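Local coordinates for protein mevalonate kinase, putative (Leishmania major, PDB 2HFS) that probably phosphorylates (R)-mevalonate with ATP to give (R)-5-phosphomevalonate, the first of three steps from mevalonate to isopentenyl diphosphate, at residues A114-V119 against V145-Y150; Q271-Y276 against D303-G308. All coordinates share one frame; numbering follows the deposited sequence.

Contact 1: A114-V119 against V145-Y150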
ATOM      1  N   ALA A 114      -5.290   0.077   0.547  1.00 13.41           N
ATOM      2  CA  ALA A 114      -6.456  -0.793   0.679  1.00 11.61           C
ATOM      3  C   ALA A 114      -7.405  -0.715  -0.508  1.00 10.52           C
ATOM      4  O   ALA A 114      -8.041  -1.723  -0.863  1.00 10.64           O
ATOM      5  CB  ALA A 114      -7.197  -0.492   1.974  1.00 12.32           C
ATOM      6  N   SER A 115      -7.521   0.465  -1.113  1.00 10.39           N
ATOM      7  CA  SER A 115      -8.397   0.604  -2.267  1.00  9.39           C
ATOM      8  C   SER A 115      -7.878  -0.246  -3.435  1.00  9.76           C
ATOM      9  O   SER A 115      -8.667  -0.922  -4.110  1.00 10.84           O
ATOM     10  CB  SER A 115      -8.671   2.089  -2.624  1.00 11.34           C
ATOM     11  OG  SER A 115      -7.580   2.723  -3.250  1.00 11.75           O
ATOM     12  N   ALA A 116      -6.558  -0.245  -3.655  1.00  7.67           N
ATOM     13  CA  ALA A 116      -5.962  -1.153  -4.634  1.00  9.73           C
ATOM     14  C   ALA A 116      -6.188  -2.629  -4.289  1.00 10.00           C
ATOM     15  O   ALA A 116      -6.511  -3.406  -5.173  1.00 12.37           O
ATOM     16  CB  ALA A 116      -4.470  -0.869  -4.833  1.00  8.65           C
ATOM     17  N   SER A 117      -6.018  -3.004  -3.017  1.00  9.26           N
ATOM     18  CA  SER A 117      -6.242  -4.402  -2.569  1.00  8.84           C
ATOM     19  C   SER A 117      -7.658  -4.833  -2.889  1.00  8.67           C
ATOM     20  O   SER A 117      -7.880  -5.982  -3.306  1.00  7.45           O
ATOM     21  CB  SER A 117      -5.974  -4.594  -1.070  1.00  8.58           C
ATOM     22  OG  SER A 117      -4.858  -3.828  -0.627  1.00 11.78           O
ATOM     23  N   ASP A 118      -8.588  -3.894  -2.694  1.00  7.77           N
ATOM     24  CA  ASP A 118     -10.012  -4.055  -3.051  1.00  8.58           C
ATOM     25  C   ASP A 118     -10.168  -4.372  -4.538  1.00  8.45           C
ATOM     26  O   ASP A 118     -10.669  -5.459  -4.886  1.00 10.04           O
ATOM     27  CB  ASP A 118     -10.771  -2.788  -2.634  1.00  7.94           C
ATOM     28  CG  ASP A 118     -12.281  -2.845  -2.912  1.00  9.45           C
ATOM     29  OD1 ASP A 118     -12.803  -3.849  -3.445  1.00 14.93           O
ATOM     30  OD2 ASP A 118     -13.019  -1.895  -2.602  1.00 15.91           O
ATOM     31  N   VAL A 119      -9.731  -3.460  -5.414  1.00  8.90           N
ATOM     32  CA  VAL A 119      -9.922  -3.680  -6.858  1.00  9.40           C
ATOM     33  C   VAL A 119      -9.100  -4.854  -7.377  1.00  9.81           C
ATOM     34  O   VAL A 119      -9.520  -5.507  -8.319  1.00  8.84           O
ATOM     35  CB  VAL A 119      -9.744  -2.416  -7.761  1.00 11.59           C
ATOM     36  CG1 VAL A 119     -10.907  -1.441  -7.551  1.00 10.67           C
ATOM     37  CG2 VAL A 119      -8.393  -1.705  -7.527  1.00 12.43           C
ATOM     38  N   VAL A 145      -7.246   0.541 -13.597  1.00 14.41           N
ATOM     39  CA  VAL A 145      -8.401   1.230 -14.168  1.00 15.40           C
ATOM     40  C   VAL A 145      -9.366   1.533 -13.019  1.00 15.49           C
ATOM     41  O   VAL A 145      -9.876   2.647 -12.900  1.00 13.92           O
ATOM     42  CB  VAL A 145      -9.074   0.380 -15.289  1.00 15.45           C
ATOM     43  CG1 VAL A 145     -10.530   0.797 -15.524  1.00 15.66           C
ATOM     44  CG2 VAL A 145      -8.249   0.425 -16.579  1.00 16.36           C
ATOM     45  N   GLY A 146      -9.566   0.548 -12.147  1.00 14.20           N
ATOM     46  CA  GLY A 146     -10.555   0.687 -11.090  1.00 14.52           C
ATOM     47  C   GLY A 146     -10.142   1.698 -10.050  1.00 16.06           C
ATOM     48  O   GLY A 146     -10.988   2.403  -9.500  1.00 15.82           O
ATOM     49  N   GLU A 147      -8.837   1.747  -9.770  1.00 17.29           N
ATOM     50  CA  GLU A 147      -8.249   2.732  -8.860  1.00 19.30           C
ATOM     51  C   GLU A 147      -8.571   4.156  -9.317  1.00 19.28           C
ATOM     52  O   GLU A 147      -8.473   5.114  -8.542  1.00 20.84           O
ATOM     53  CB  GLU A 147      -6.735   2.541  -8.801  1.00 19.83           C
ATOM     54  CG  GLU A 147      -6.267   1.501  -7.797  1.00 20.75           C
ATOM     55  CD  GLU A 147      -6.375   2.006  -6.370  1.00 26.49           C
ATOM     56  OE1 GLU A 147      -5.327   2.385  -5.790  1.00 26.89           O
ATOM     57  OE2 GLU A 147      -7.509   2.043  -5.838  1.00 27.88           O
ATOM     58  N   GLY A 148      -8.945   4.288 -10.587  1.00 21.24           N
ATOM     59  CA  GLY A 148      -9.431   5.561 -11.128  1.00 21.39           C
ATOM     60  C   GLY A 148     -10.708   6.054 -10.462  1.00 22.11           C
ATOM     61  O   GLY A 148     -11.050   7.222 -10.583  1.00 23.59           O
ATOM     62  N   GLY A 149     -11.422   5.159  -9.771  1.00 21.21           N
ATOM     63  CA  GLY A 149     -12.666   5.509  -9.075  1.00 22.78           C
ATOM     64  C   GLY A 149     -12.475   6.093  -7.682  1.00 23.74           C
ATOM     65  O   GLY A 149     -13.380   6.731  -7.133  1.00 23.67           O
ATOM     66  N   TYR A 150     -11.305   5.853  -7.100  1.00 25.96           N
ATOM     67  CA  TYR A 150     -10.912   6.479  -5.833  1.00 27.78           C
ATOM     68  C   TYR A 150     -10.135   7.775  -6.090  1.00 30.12           C
ATOM     69  O   TYR A 150      -9.549   7.953  -7.172  1.00 29.57           O
ATOM     70  CB  TYR A 150     -10.063   5.521  -4.993  1.00 27.20           C
ATOM     71  CG  TYR A 150     -10.809   4.356  -4.386  1.00 26.87           C
ATOM     72  CD1 TYR A 150     -10.919   3.143  -5.063  1.00 25.85           C
ATOM     73  CD2 TYR A 150     -11.386   4.456  -3.118  1.00 25.95           C
ATOM     74  CE1 TYR A 150     -11.602   2.059  -4.493  1.00 24.12           C
ATOM     75  CE2 TYR A 150     -12.076   3.377  -2.545  1.00 26.49           C
ATOM     76  CZ  TYR A 150     -12.182   2.188  -3.245  1.00 23.36           C
ATOM     77  OH  TYR A 150     -12.840   1.107  -2.678  1.00 26.65           O
TER
HETATM   78  O   HOH W   1      -4.765   2.260  -2.992  1.00 20.22           O

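Contact 2: Q271-Y276 against D303-G308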
ATOM      1  N   GLN A 271       9.771   7.977  17.256  1.00 11.53           N
ATOM      2  CA  GLN A 271      10.611   8.059  18.455  1.00 14.76           C
ATOM      3  C   GLN A 271      10.341   6.850  19.379  1.00 13.16           C
ATOM      4  O   GLN A 271      11.275   6.170  19.835  1.00 12.34           O
ATOM      5  CB  GLN A 271      10.369   9.393  19.176  1.00 14.88           C
ATOM      6  CG  GLN A 271      11.196   9.602  20.460  1.00 19.65           C
ATOM      7  CD  GLN A 271      10.726  10.790  21.289  1.00 21.82           C
ATOM      8  OE1 GLN A 271      11.548  11.508  21.868  1.00 26.94           O
ATOM      9  NE2 GLN A 271       9.406  11.002  21.349  1.00 27.95           N
ATOM     10  N   THR A 272       9.069   6.554  19.619  1.00 12.42           N
ATOM     11  CA  THR A 272       8.734   5.407  20.482  1.00 13.30           C
ATOM     12  C   THR A 272       9.137   4.054  19.884  1.00 12.89           C
ATOM     13  O   THR A 272       9.599   3.175  20.614  1.00 10.86           O
ATOM     14  CB  THR A 272       7.239   5.442  20.884  1.00 14.35           C
ATOM     15  OG1 THR A 272       7.026   6.571  21.733  1.00 14.62           O
ATOM     16  CG2 THR A 272       6.868   4.278  21.820  1.00 14.12           C
ATOM     17  N   CYS A 273       8.975   3.899  18.569  1.00 12.20           N
ATOM     18  CA  CYS A 273       9.422   2.688  17.884  1.00 12.88           C
ATOM     19  C   CYS A 273      10.938   2.472  18.068  1.00 13.60           C
ATOM     20  O   CYS A 273      11.376   1.371  18.420  1.00 13.29           O
ATOM     21  CB  CYS A 273       9.051   2.723  16.390  1.00 12.76           C
ATOM     22  SG  CYS A 273       7.269   2.609  16.041  1.00 12.10           S
ATOM     23  N   ARG A 274      11.736   3.519  17.845  1.00 13.08           N
ATOM     24  CA  ARG A 274      13.193   3.415  18.027  1.00 13.11           C
ATOM     25  C   ARG A 274      13.582   3.088  19.472  1.00 12.83           C
ATOM     26  O   ARG A 274      14.431   2.236  19.704  1.00 13.72           O
ATOM     27  CB  ARG A 274      13.903   4.685  17.569  1.00 13.09           C
ATOM     28  CG  ARG A 274      13.625   4.982  16.101  1.00  9.78           C
ATOM     29  CD  ARG A 274      14.469   6.068  15.505  1.00 15.98           C
ATOM     30  NE  ARG A 274      13.992   6.378  14.170  1.00 16.18           N
ATOM     31  CZ  ARG A 274      13.650   7.595  13.741  1.00 20.00           C
ATOM     32  NH1 ARG A 274      13.737   8.667  14.536  1.00 19.59           N
ATOM     33  NH2 ARG A 274      13.234   7.735  12.503  1.00 15.70           N
ATOM     34  N   THR A 275      12.941   3.774  20.415  1.00 13.19           N
ATOM     35  CA  THR A 275      13.096   3.555  21.848  1.00 14.67           C
ATOM     36  C   THR A 275      12.909   2.096  22.247  1.00 14.58           C
ATOM     37  O   THR A 275      13.687   1.565  23.058  1.00 14.65           O
ATOM     38  CB  THR A 275      12.099   4.456  22.624  1.00 14.44           C
ATOM     39  OG1 THR A 275      12.489   5.831  22.478  1.00 16.69           O
ATOM     40  CG2 THR A 275      12.198   4.194  24.144  1.00 14.13           C
ATOM     41  N   TYR A 276      11.912   1.439  21.653  1.00 13.39           N
ATOM     42  CA  TYR A 276      11.618   0.052  21.964  1.00 14.66           C
ATOM     43  C   TYR A 276      12.329  -0.958  21.072  1.00 14.48           C
ATOM     44  O   TYR A 276      11.987  -2.149  21.044  1.00 18.05           O
ATOM     45  CB  TYR A 276      10.103  -0.177  22.068  1.00 15.94           C
ATOM     46  CG  TYR A 276       9.576   0.358  23.372  1.00 15.02           C
ATOM     47  CD1 TYR A 276       9.505  -0.461  24.503  1.00 16.85           C
ATOM     48  CD2 TYR A 276       9.218   1.706  23.502  1.00 16.78           C
ATOM     49  CE1 TYR A 276       9.047   0.041  25.737  1.00 17.77           C
ATOM     50  CE2 TYR A 276       8.760   2.220  24.726  1.00 16.89           C
ATOM     51  CZ  TYR A 276       8.678   1.376  25.841  1.00 20.06           C
ATOM     52  OH  TYR A 276       8.228   1.883  27.053  1.00 19.46           O
ATOM     53  N   ASP A 303       6.761  -7.638  19.550  1.00 22.57           N
ATOM     54  CA  ASP A 303       5.918  -7.635  20.752  1.00 22.96           C
ATOM     55  C   ASP A 303       6.303  -6.525  21.728  1.00 21.58           C
ATOM     56  O   ASP A 303       5.443  -5.956  22.400  1.00 20.48           O
ATOM     57  CB  ASP A 303       6.005  -8.974  21.486  1.00 23.71           C
ATOM     58  CG  ASP A 303       5.399 -10.117  20.703  1.00 26.54           C
ATOM     59  OD1 ASP A 303       4.471  -9.874  19.907  1.00 28.50           O
ATOM     60  OD2 ASP A 303       5.771 -11.306  20.841  1.00 29.22           O
ATOM     61  N   ALA A 304       7.602  -6.249  21.810  1.00 20.52           N
ATOM     62  CA  ALA A 304       8.110  -5.172  22.654  1.00 20.51           C
ATOM     63  C   ALA A 304       7.738  -3.806  22.072  1.00 18.84           C
ATOM     64  O   ALA A 304       7.336  -2.895  22.807  1.00 20.09           O
ATOM     65  CB  ALA A 304       9.629  -5.292  22.842  1.00 20.95           C
ATOM     66  N   ILE A 305       7.866  -3.661  20.756  1.00 17.57           N
ATOM     67  CA  ILE A 305       7.502  -2.396  20.116  1.00 15.16           C
ATOM     68  C   ILE A 305       5.994  -2.120  20.237  1.00 15.38           C
ATOM     69  O   ILE A 305       5.603  -1.008  20.576  1.00 16.24           O
ATOM     70  CB  ILE A 305       7.979  -2.342  18.651  1.00 16.25           C
ATOM     71  CG1 ILE A 305       9.499  -2.525  18.585  1.00 12.95           C
ATOM     72  CG2 ILE A 305       7.519  -1.024  17.998  1.00 11.59           C
ATOM     73  CD1 ILE A 305      10.003  -3.071  17.294  1.00 16.71           C
ATOM     74  N   VAL A 306       5.151  -3.120  19.956  1.00 15.96           N
ATOM     75  CA  VAL A 306       3.706  -2.935  20.115  1.00 15.00           C
ATOM     76  C   VAL A 306       3.324  -2.604  21.559  1.00 16.50           C
ATOM     77  O   VAL A 306       2.523  -1.695  21.787  1.00 15.83           O
ATOM     78  CB  VAL A 306       2.906  -4.139  19.608  1.00 16.94           C
ATOM     79  CG1 VAL A 306       1.416  -3.870  19.731  1.00 14.95           C
ATOM     80  CG2 VAL A 306       3.272  -4.418  18.155  1.00 12.26           C
ATOM     81  N   LYS A 307       3.898  -3.331  22.522  1.00 15.93           N
ATOM     82  CA  LYS A 307       3.719  -3.019  23.948  1.00 17.99           C
ATOM     83  C   LYS A 307       4.120  -1.582  24.279  1.00 16.59           C
ATOM     84  O   LYS A 307       3.408  -0.887  24.995  1.00 17.13           O
ATOM     85  CB  LYS A 307       4.542  -3.969  24.821  1.00 18.68           C
ATOM     86  CG  LYS A 307       3.783  -5.210  25.285  1.00 22.60           C
ATOM     87  CD  LYS A 307       4.239  -5.683  26.682  1.00 24.49           C
ATOM     88  CE  LYS A 307       5.547  -6.477  26.651  1.00 28.39           C
ATOM     89  NZ  LYS A 307       5.740  -7.293  27.894  1.00 31.07           N
ATOM     90  N   GLY A 308       5.266  -1.145  23.751  1.00 16.59           N
ATOM     91  CA  GLY A 308       5.819   0.180  24.065  1.00 16.87           C
ATOM     92  C   GLY A 308       5.008   1.318  23.463  1.00 16.09           C
ATOM     93  O   GLY A 308       4.812   2.365  24.088  1.00 15.78           O
TER

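Contact 1: A114-V119 against V145-Y150
A116 and V119, on the first turns of helix 114-130, face E147 and G146 on the segment 145-150, which continues from helix 136-146, and the CA atoms of A116 and E147 come within 6.2 Å. In GHMP kinases, the glycine-rich loop leading into the first of these helices characteristically wraps the ATP phosphates. S115 serves both partners on the other segment. Its CB lies almost on the normal of the Y150 ring, 3.3 Å from the centroid, in a CH-pi contact that suits a small side chain. S115 OG donates a hydrogen bond of 2.7 Å to E147 OE2, which receives it on its syn lone pair. A bend at chi2 (-74°) brings the carboxylate of E147 over to this helix start, while its CG rests against V119 CG2. G146, with no side chain, accepts V119 CG1 against its backbone. At the ring's edge, Y150 OH approaches D118 OD2 at 3.0 Å, a bond not settled because its proton has another acceptor within reach; Q78 and H82 of helix 70-88 also bond the D118 carboxylate. A water bridges the segments, accepting from A116 N at 3.2 Å and donating to E147 OE1 at 2.9 Å.

Contact 2: Q271-Y276 against D303-G308
Y276 and I305 bring their CA atoms to 5.1 Å where helix 264-275 ends beside helix 299-312. The two helices lie over the four-stranded antiparallel sheet of the C-terminal domain, whose strand order is that of a ferredoxin-like fold, as expected for GHMP kinases.

The aromatic interaction is a CH-pi contact. G308 CA stands over the middle of the Y276 ring, 3.4 Å from the centroid and 6° off the normal. Glycine suits this place because its bare CA lets the flat ring settle directly on the helix backbone. Y276, the first residue to leave helical geometry, holds its CG opposite its own carbonyl carbon (chi1 -76°), which directs the ring towards the second helix.

The apolar contacts centre on I305, which divides its two branches: CG2 meets C273 SG at 4.1 Å, and CG1 meets Y276 CB at 4.2 Å while also lying against Y276 O. C273 also touches A294 and I305 touches A296, both on strand 291-296, so compact sulfur and branched aliphatic groups pack between helices and sheet. Separately, the T272 methyl meets a backbone carbonyl, with CG2 3.6 Å from G308 O.

No polar bond joins the two segments; the bonds within each are those of its own helix. G308 N bonds A304 O at 2.9 Å, a carbonyl that also lies near Y276 CD1. Y276 N bonds T272 O, and T275 OG1 reaches back to Q271 O, approaching 42° out of the carbonyl plane. R274 and D303 turn to partners outside the contact, A281 O and R321.

The chemistry implies an association that depends on shape: a ring seated on a glycine and an isoleucine shared by two neighbours, with no directional bond between the two segments.

Both contacts are buried and join helical segments, but they share no secondary-structure element: contact 1 belongs to the N-terminal GHMP kinase region and contact 2 to the C-terminal one. The centre of contact 1 is about 11 Å from the centre of the chain, that of contact 2 about 23 Å on the opposite side, with nearest atoms of the two contacts about 20 Å apart. Each sets a carbon over a tyrosine face, though a serine side chain supplies it in one and a glycine backbone in the other. Contact 1, beside the glycine-rich loop, adds carboxylates, hydroxyls and a bridging water. Contact 2, lying on the C-terminal sheet with Y276 and A304 partly exposed, relies on close fit and CH-pi contact, without a hydrogen bond between its segments.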